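Local coordinates for protein cysteine hydrolase (Pseudomonas syringae pv. phaseolicola 1448A, PDB 3IRV) that belongs to the isochorismatase family of cysteine hydrolases and probably acts as a hydrolase, at residues A[11-16]-A[199-204]; A[61-66]-A[215-220]. One frame throughout, in Å; residues are numbered along the deposited sequence. Where two conformers were deposited one is given.

Contact 1 (A[11-16]-A[199-204]); sequences KPLVRW and TIAYEF
The C-terminal turn of helix 189-204 meets the extended N-terminal lead-in to the α/β domain where K11 lies over Y202. The lysine reaches across with its last two atoms. CE sits over one ring face, off centre toward the rim, 3.5 Å from Y202 CE2, and makes a CH-pi contact. NZ lies 4.1 Å from the ring centroid and 11° off its normal, a cation-pi geometry. A bend at the end of the otherwise extended chain (chi4 66°) brings NZ to the backbone while it stays over the ring face, and there it donates to Y202 O at 2.8 Å, with a C=O...N angle of 132°. A water accepts from K11 NZ and donates to both P12 O and A201 O. A second water takes the N-H of V14 and also donates to A201 O at 2.7 Å, so two waters grip that carbonyl. Nearby, L13 CD2 rests on A201 CB at 4.2 Å, a light apolar touch. The second subunit completes the lysine site: L87 O of that chain accepts from NZ, and Y88 of that chain makes a second cation-pi interaction. Three oxygens and two aromatic rings would stabilise the ammonium charge near the carbonyl-rich end of the helix, with E203 perhaps adding a longer-range contribution.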
ATOM      1  N   LYS A  11      11.953  -6.426  17.362  1.00 31.95           N
ATOM      2  CA  LYS A  11      12.469  -7.294  16.299  1.00 23.95           C
ATOM      3  C   LYS A  11      13.496  -6.501  15.486  1.00 21.50           C
ATOM      4  O   LYS A  11      13.435  -5.276  15.487  1.00 23.88           O
ATOM      5  CB  LYS A  11      11.332  -7.837  15.424  1.00 23.38           C
ATOM      6  CG  LYS A  11      10.593  -6.782  14.594  1.00 23.92           C
ATOM      7  CD  LYS A  11       9.345  -7.402  13.997  1.00 19.10           C
ATOM      8  CE  LYS A  11       8.610  -6.451  13.118  1.00 19.12           C
ATOM      9  NZ  LYS A  11       9.378  -6.096  11.927  1.00 16.35           N
ATOM     10  N   PRO A  12      14.487  -7.184  14.865  1.00 23.53           N
ATOM     11  CA  PRO A  12      15.538  -6.359  14.257  1.00 19.10           C
ATOM     12  C   PRO A  12      15.150  -5.674  12.957  1.00 19.75           C
ATOM     13  O   PRO A  12      14.224  -6.120  12.265  1.00 21.57           O
ATOM     14  CB  PRO A  12      16.685  -7.348  14.030  1.00 24.31           C
ATOM     15  CG  PRO A  12      16.023  -8.681  13.891  1.00 29.47           C
ATOM     16  CD  PRO A  12      14.783  -8.635  14.746  1.00 24.05           C
ATOM     17  N   LEU A  13      15.849  -4.585  12.660  1.00 14.84           N
ATOM     18  CA  LEU A  13      15.767  -3.969  11.349  1.00 15.28           C
ATOM     19  C   LEU A  13      16.312  -4.940  10.312  1.00 19.92           C
ATOM     20  O   LEU A  13      17.252  -5.704  10.584  1.00 18.09           O
ATOM     21  CB  LEU A  13      16.586  -2.679  11.341  1.00 12.43           C
ATOM     22  CG  LEU A  13      15.944  -1.592  12.208  1.00 16.95           C
ATOM     23  CD1 LEU A  13      16.852  -0.372  12.314  1.00 17.66           C
ATOM     24  CD2 LEU A  13      14.595  -1.192  11.633  1.00 17.61           C
ATOM     25  N   VAL A  14      15.726  -4.915   9.119  1.00 15.68           N
ATOM     26  CA  VAL A  14      16.158  -5.814   8.043  1.00 15.88           C
ATOM     27  C   VAL A  14      17.194  -5.126   7.163  1.00 15.64           C
ATOM     28  O   VAL A  14      17.072  -3.945   6.870  1.00 19.46           O
ATOM     29  CB  VAL A  14      14.939  -6.300   7.190  1.00 20.64           C
ATOM     30  CG1 VAL A  14      15.417  -7.013   5.944  1.00 26.32           C
ATOM     31  CG2 VAL A  14      14.049  -7.238   8.004  1.00 20.08           C
ATOM     32  N   ARG A  15      18.237  -5.856   6.772  1.00 17.95           N
ATOM     33  CA  ARG A  15      19.223  -5.349   5.825  1.00 19.21           C
ATOM     34  C   ARG A  15      19.377  -6.404   4.736  1.00 19.38           C
ATOM     35  O   ARG A  15      19.558  -7.588   5.037  1.00 22.35           O
ATOM     36  CB  ARG A  15      20.586  -5.152   6.513  1.00 21.84           C
ATOM     37  CG  ARG A  15      20.603  -4.245   7.746  1.00 28.98           C
ATOM     38  CD  ARG A  15      20.685  -2.783   7.351  1.00 21.29           C
ATOM     39  NE  ARG A  15      20.282  -1.904   8.438  1.00 16.64           N
ATOM     40  CZ  ARG A  15      19.608  -0.773   8.279  1.00 20.34           C
ATOM     41  NH1 ARG A  15      19.257  -0.359   7.062  1.00 15.26           N
ATOM     42  NH2 ARG A  15      19.268  -0.059   9.348  1.00 15.51           N
ATOM     43  N   TRP A  16      19.341  -5.982   3.479  1.00 16.22           N
ATOM     44  CA  TRP A  16      19.500  -6.938   2.393  1.00 19.79           C
ATOM     45  C   TRP A  16      20.886  -6.843   1.792  1.00 15.81           C
ATOM     46  O   TRP A  16      21.293  -5.763   1.357  1.00 20.33           O
ATOM     47  CB  TRP A  16      18.480  -6.692   1.286  1.00 18.67           C
ATOM     48  CG  TRP A  16      17.037  -6.685   1.695  1.00 17.82           C
ATOM     49  CD1 TRP A  16      16.174  -5.657   1.570  1.00 15.73           C
ATOM     50  CD2 TRP A  16      16.293  -7.771   2.270  1.00 19.44           C
ATOM     51  NE1 TRP A  16      14.924  -6.015   2.002  1.00 14.42           N
ATOM     52  CE2 TRP A  16      14.969  -7.311   2.447  1.00 16.72           C
ATOM     53  CE3 TRP A  16      16.620  -9.087   2.645  1.00 19.61           C
ATOM     54  CZ2 TRP A  16      13.957  -8.112   2.985  1.00 18.06           C
ATOM     55  CZ3 TRP A  16      15.616  -9.892   3.176  1.00 19.03           C
ATOM     56  CH2 TRP A  16      14.298  -9.406   3.331  1.00 16.96           C
ATOM     57  N   THR A 199       6.838   2.601   8.782  1.00 11.32           N
ATOM     58  CA  THR A 199       6.019   1.478   8.327  1.00 11.35           C
ATOM     59  C   THR A 199       6.805   0.542   7.415  1.00 11.74           C
ATOM     60  O   THR A 199       6.801  -0.684   7.578  1.00 14.06           O
ATOM     61  CB  THR A 199       4.779   2.007   7.596  1.00 13.47           C
ATOM     62  OG1 THR A 199       3.991   2.751   8.532  1.00 15.20           O
ATOM     63  CG2 THR A 199       3.914   0.858   7.031  1.00 12.50           C
ATOM     64  N   ILE A 200       7.521   1.124   6.456  1.00 14.04           N
ATOM     65  CA  ILE A 200       8.358   0.280   5.578  1.00 11.86           C
ATOM     66  C   ILE A 200       9.388  -0.526   6.378  1.00 13.29           C
ATOM     67  O   ILE A 200       9.555  -1.734   6.147  1.00 14.05           O
ATOM     68  CB  ILE A 200       9.043   1.101   4.483  1.00 13.10           C
ATOM     69  CG1 ILE A 200       7.992   1.765   3.589  1.00  9.63           C
ATOM     70  CG2 ILE A 200      10.053   0.227   3.693  1.00 12.75           C
ATOM     71  CD1 ILE A 200       8.577   2.997   2.837  1.00 10.92           C
ATOM     72  N   ALA A 201      10.077   0.131   7.328  1.00 11.42           N
ATOM     73  CA  ALA A 201      11.103  -0.570   8.106  1.00 14.59           C
ATOM     74  C   ALA A 201      10.518  -1.680   9.019  1.00 12.26           C
ATOM     75  O   ALA A 201      11.198  -2.658   9.335  1.00 13.80           O
ATOM     76  CB  ALA A 201      11.873   0.439   8.935  1.00 12.73           C
ATOM     77  N   TYR A 202       9.264  -1.516   9.437  1.00  9.86           N
ATOM     78  CA  TYR A 202       8.660  -2.497  10.347  1.00 12.72           C
ATOM     79  C   TYR A 202       7.953  -3.606   9.571  1.00 16.12           C
ATOM     80  O   TYR A 202       7.869  -4.745  10.038  1.00 15.60           O
ATOM     81  CB  TYR A 202       7.661  -1.799  11.274  1.00 13.41           C
ATOM     82  CG  TYR A 202       7.377  -2.544  12.562  1.00 13.01           C
ATOM     83  CD1 TYR A 202       8.141  -2.300  13.712  1.00 18.17           C
ATOM     84  CD2 TYR A 202       6.328  -3.475  12.640  1.00 18.64           C
ATOM     85  CE1 TYR A 202       7.866  -2.983  14.914  1.00 19.00           C
ATOM     86  CE2 TYR A 202       6.047  -4.153  13.828  1.00 18.07           C
ATOM     87  CZ  TYR A 202       6.826  -3.904  14.950  1.00 20.01           C
ATOM     88  OH  TYR A 202       6.533  -4.594  16.110  1.00 23.68           O
ATOM     89  N   GLU A 203       7.414  -3.266   8.395  1.00 12.92           N
ATOM     90  CA  GLU A 203       6.481  -4.180   7.714  1.00 11.79           C
ATOM     91  C   GLU A 203       6.944  -4.712   6.351  1.00 14.17           C
ATOM     92  O   GLU A 203       6.504  -5.807   5.943  1.00 13.21           O
ATOM     93  CB  GLU A 203       5.131  -3.493   7.450  1.00 12.85           C
ATOM     94  CG  GLU A 203       4.492  -2.735   8.601  1.00 14.11           C
ATOM     95  CD  GLU A 203       3.990  -3.617   9.733  1.00 15.85           C
ATOM     96  OE1 GLU A 203       4.125  -4.865   9.678  1.00 17.18           O
ATOM     97  OE2 GLU A 203       3.471  -3.038  10.716  1.00 16.54           O
ATOM     98  N   PHE A 204       7.724  -3.928   5.599  1.00 12.58           N
ATOM     99  CA  PHE A 204       7.888  -4.251   4.164  1.00 13.02           C
ATOM    100  C   PHE A 204       9.304  -4.530   3.681  1.00 13.34           C
ATOM    101  O   PHE A 204       9.457  -5.184   2.652  1.00 13.22           O
ATOM    102  CB  PHE A 204       7.314  -3.147   3.246  1.00 12.60           C
ATOM    103  CG  PHE A 204       5.895  -2.723   3.583  1.00 13.96           C
ATOM    104  CD1 PHE A 204       4.895  -3.673   3.826  1.00 13.52           C
ATOM    105  CD2 PHE A 204       5.554  -1.367   3.616  1.00 14.08           C
ATOM    106  CE1 PHE A 204       3.592  -3.286   4.120  1.00 14.53           C
ATOM    107  CE2 PHE A 204       4.260  -0.968   3.923  1.00 17.13           C
ATOM    108  CZ  PHE A 204       3.283  -1.929   4.192  1.00 15.62           C
TER
HETATM  109  O   HOH W   1      11.792  -4.611  11.447  1.00 21.82           O
HETATM  110  O   HOH W   2      13.632  -3.016   8.293  1.00 15.22           O

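Contact 2 (A[61-66]-A[215-220]); sequences RAAQVM and RRIESA
With CG1 of I217 set beside the backbone N (chi1 -76°), its CG2 methyl lies anti to that N and is aimed at the turn 63-65. In V65, CG1 is anti to the backbone N (chi1 168°), which leaves CG2 on the side of I217. CG2 of I217 touches CB of A63 at 3.6 Å and approaches CG2 of V65 at 4.3 Å. CB of A63 and CG2 of V65 are themselves 4.2 Å apart, so the isoleucine methyl packs against two methyl groups of one turn, with Q64 between them in sequence. All three residues are buried, and no hydrogen bond crosses between the segments.

These methyls come together because helix 50-62 ends there in a Schellman motif. Q64, with its positive phi of 62°, is the C-prime residue; its N bonds to R61 O at 3.2 Å, and V65 N bonds back to the carbonyl just before R61. The reversal carries A63 and V65 to the same flank as the chain leaves for strand 66-72, closing the crossover of the β-α-β unit that begins with strand 23-28. V65 also packs on T23 and V25 of that strand, and A63 on Y221, so I217 closes over the A63 and V65 methyls at the N-terminal ends of the neighbouring strands 23-28 and 66-72.

On helix 210-220, S219 OG donates to R215 O at 2.9 Å from a position tilted off the carbonyl plane. S219 N reaches the same oxygen from the opposite face, so R215 O is held by two donors. R61 pairs with D114.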
ATOM      1  N   ARG A  61      24.859   2.370 -12.698  1.00 14.32           N
ATOM      2  CA  ARG A  61      25.287   2.086 -14.066  1.00 18.06           C
ATOM      3  C   ARG A  61      26.744   1.609 -14.096  1.00 19.85           C
ATOM      4  O   ARG A  61      27.075   0.700 -14.853  1.00 22.40           O
ATOM      5  CB  ARG A  61      25.051   3.282 -14.989  1.00 17.68           C
ATOM      6  CG  ARG A  61      23.581   3.695 -15.089  1.00 15.23           C
ATOM      7  CD  ARG A  61      23.348   4.596 -16.298  1.00 17.56           C
ATOM      8  NE  ARG A  61      22.022   5.216 -16.251  1.00 18.74           N
ATOM      9  CZ  ARG A  61      21.782   6.422 -15.748  1.00 21.18           C
ATOM     10  NH1 ARG A  61      22.790   7.167 -15.286  1.00 19.96           N
ATOM     11  NH2 ARG A  61      20.532   6.888 -15.710  1.00 17.89           N
ATOM     12  N   ALA A  62      27.579   2.180 -13.225  1.00 18.27           N
ATOM     13  CA  ALA A  62      28.994   1.777 -13.133  1.00 23.73           C
ATOM     14  C   ALA A  62      29.150   0.318 -12.671  1.00 23.57           C
ATOM     15  O   ALA A  62      30.110  -0.382 -13.055  1.00 26.20           O
ATOM     16  CB  ALA A  62      29.752   2.720 -12.205  1.00 21.17           C
ATOM     17  N   ALA A  63      28.211  -0.150 -11.851  1.00 20.15           N
ATOM     18  CA  ALA A  63      28.278  -1.511 -11.348  1.00 17.50           C
ATOM     19  C   ALA A  63      27.391  -2.491 -12.121  1.00 18.12           C
ATOM     20  O   ALA A  63      27.180  -3.633 -11.664  1.00 19.33           O
ATOM     21  CB  ALA A  63      27.916  -1.523  -9.875  1.00 21.32           C
ATOM     22  N   GLN A  64      26.841  -2.026 -13.247  1.00 21.48           N
ATOM     23  CA  GLN A  64      25.957  -2.835 -14.097  1.00 25.87           C
ATOM     24  C   GLN A  64      24.682  -3.247 -13.338  1.00 26.02           C
ATOM     25  O   GLN A  64      24.135  -4.342 -13.543  1.00 25.76           O
ATOM     26  CB  GLN A  64      26.704  -4.059 -14.669  1.00 30.08           C
ATOM     27  CG  GLN A  64      27.455  -3.820 -15.979  1.00 44.22           C
ATOM     28  CD  GLN A  64      28.434  -2.665 -15.913  1.00 61.17           C
ATOM     29  OE1 GLN A  64      29.321  -2.632 -15.056  1.00 70.93           O
ATOM     30  NE2 GLN A  64      28.277  -1.704 -16.821  1.00 71.45           N
ATOM     31  N   VAL A  65      24.235  -2.368 -12.440  1.00 17.91           N
ATOM     32  CA  VAL A  65      22.977  -2.563 -11.729  1.00 16.79           C
ATOM     33  C   VAL A  65      21.905  -1.893 -12.616  1.00 17.96           C
ATOM     34  O   VAL A  65      22.015  -0.702 -12.929  1.00 16.46           O
ATOM     35  CB  VAL A  65      22.997  -1.913 -10.324  1.00 18.38           C
ATOM     36  CG1 VAL A  65      21.584  -1.871  -9.716  1.00 16.23           C
ATOM     37  CG2 VAL A  65      23.946  -2.680  -9.391  1.00 18.61           C
ATOM     38  N   MET A  66      20.909  -2.669 -13.046  1.00 15.32           N
ATOM     39  CA  MET A  66      19.883  -2.168 -13.972  1.00 14.49           C
ATOM     40  C   MET A  66      19.120  -1.005 -13.377  1.00 13.25           C
ATOM     41  O   MET A  66      18.761  -1.038 -12.210  1.00 15.06           O
ATOM     42  CB  MET A  66      18.890  -3.287 -14.353  1.00 15.59           C
ATOM     43  CG  MET A  66      17.722  -2.847 -15.274  1.00 18.98           C
ATOM     44  SD  MET A  66      16.718  -4.224 -15.964  1.00 14.00           S
ATOM     45  CE  MET A  66      16.621  -5.190 -14.488  1.00 10.82           C
ATOM     46  N   ARG A 215      27.571   2.701  -1.300  1.00 17.71           N
ATOM     47  CA  ARG A 215      28.754   2.035  -0.734  1.00 19.95           C
ATOM     48  C   ARG A 215      28.656   0.527  -0.823  1.00 21.62           C
ATOM     49  O   ARG A 215      29.627  -0.167  -1.156  1.00 21.86           O
ATOM     50  CB  ARG A 215      28.933   2.450   0.718  1.00 22.80           C
ATOM     51  CG  ARG A 215      29.390   3.877   0.824  1.00 34.43           C
ATOM     52  CD  ARG A 215      29.947   4.199   2.178  1.00 41.77           C
ATOM     53  NE  ARG A 215      29.231   5.310   2.796  1.00 32.83           N
ATOM     54  CZ  ARG A 215      28.343   5.150   3.777  1.00 48.88           C
ATOM     55  NH1 ARG A 215      28.083   3.921   4.267  1.00 22.09           N
ATOM     56  NH2 ARG A 215      27.722   6.222   4.265  1.00 47.53           N
ATOM     57  N   ARG A 216      27.452   0.032  -0.551  1.00 17.61           N
ATOM     58  CA  ARG A 216      27.162  -1.386  -0.575  0.50 22.51           C
ATOM     59  C   ARG A 216      27.251  -1.938  -1.997  1.00 22.56           C
ATOM     60  O   ARG A 216      27.737  -3.055  -2.211  1.00 27.34           O
ATOM     61  CB  ARG A 216      25.775  -1.625   0.020  0.50 22.11           C
ATOM     62  CG  ARG A 216      25.667  -2.895   0.798  0.50 25.27           C
ATOM     63  CD  ARG A 216      24.221  -3.166   1.141  0.50 21.68           C
ATOM     64  NE  ARG A 216      23.780  -2.415   2.309  0.50 21.06           N
ATOM     65  CZ  ARG A 216      22.515  -2.316   2.704  0.50 18.76           C
ATOM     66  NH1 ARG A 216      22.221  -1.606   3.784  0.50 18.15           N
ATOM     67  NH2 ARG A 216      21.546  -2.916   2.015  0.50 16.65           N
ATOM     68  N   ILE A 217      26.800  -1.137  -2.971  1.00 19.66           N
ATOM     69  CA  ILE A 217      26.892  -1.497  -4.387  1.00 22.05           C
ATOM     70  C   ILE A 217      28.369  -1.528  -4.835  1.00 27.72           C
ATOM     71  O   ILE A 217      28.819  -2.484  -5.489  1.00 29.06           O
ATOM     72  CB  ILE A 217      26.094  -0.497  -5.277  1.00 21.59           C
ATOM     73  CG1 ILE A 217      24.581  -0.759  -5.166  1.00 22.27           C
ATOM     74  CG2 ILE A 217      26.529  -0.570  -6.741  1.00 25.53           C
ATOM     75  CD1 ILE A 217      23.711   0.340  -5.805  1.00 20.81           C
ATOM     76  N   GLU A 218      29.122  -0.491  -4.459  1.00 24.96           N
ATOM     77  CA  GLU A 218      30.550  -0.390  -4.820  1.00 27.71           C
ATOM     78  C   GLU A 218      31.404  -1.518  -4.226  1.00 25.90           C
ATOM     79  O   GLU A 218      32.335  -2.005  -4.870  1.00 30.87           O
ATOM     80  CB  GLU A 218      31.101   0.975  -4.407  1.00 29.58           C
ATOM     81  CG  GLU A 218      30.556   2.121  -5.238  1.00 27.98           C
ATOM     82  CD  GLU A 218      30.845   3.494  -4.636  1.00 24.83           C
ATOM     83  OE1 GLU A 218      31.206   3.580  -3.441  1.00 33.21           O
ATOM     84  OE2 GLU A 218      30.696   4.490  -5.360  1.00 28.81           O
ATOM     85  N   SER A 219      31.074  -1.930  -3.009  1.00 24.41           N
ATOM     86  CA  SER A 219      31.837  -2.962  -2.300  1.00 29.60           C
ATOM     87  C   SER A 219      31.551  -4.357  -2.840  1.00 35.34           C
ATOM     88  O   SER A 219      32.423  -5.223  -2.838  1.00 37.87           O
ATOM     89  CB  SER A 219      31.523  -2.915  -0.810  1.00 34.90           C
ATOM     90  OG  SER A 219      31.922  -1.666  -0.272  1.00 46.41           O
ATOM     91  N   ALA A 220      30.324  -4.571  -3.300  1.00 37.80           N
ATOM     92  CA  ALA A 220      29.917  -5.860  -3.856  1.00 42.97           C
ATOM     93  C   ALA A 220      30.419  -6.056  -5.286  1.00 49.11           C
ATOM     94  O   ALA A 220      30.511  -7.186  -5.770  1.00 53.47           O
ATOM     95  CB  ALA A 220      28.417  -5.987  -3.814  1.00 42.09           C
TER

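Overall arrangement
Along the chain the segments alternate: 11-16, 61-66, 199-204, then 215-220. Each contact therefore joins an early part of the chain to a late one, and the centres of the two lie about 22 Å apart. Helix 189-204 of contact 1 runs through the short strand 206-208 into helix 210-220 of contact 2. E206 of that strand forms a salt bridge with R15, and in one of its two conformers R216 brings NH2 within 2.9 Å of W16 O. Contact 1 faces the second subunit, whereas contact 2 touches no other chain of the dimer and sits where helix 50-62 turns into strand 66-72 of the parallel sheet. Together they tie both chain ends to the α/β core.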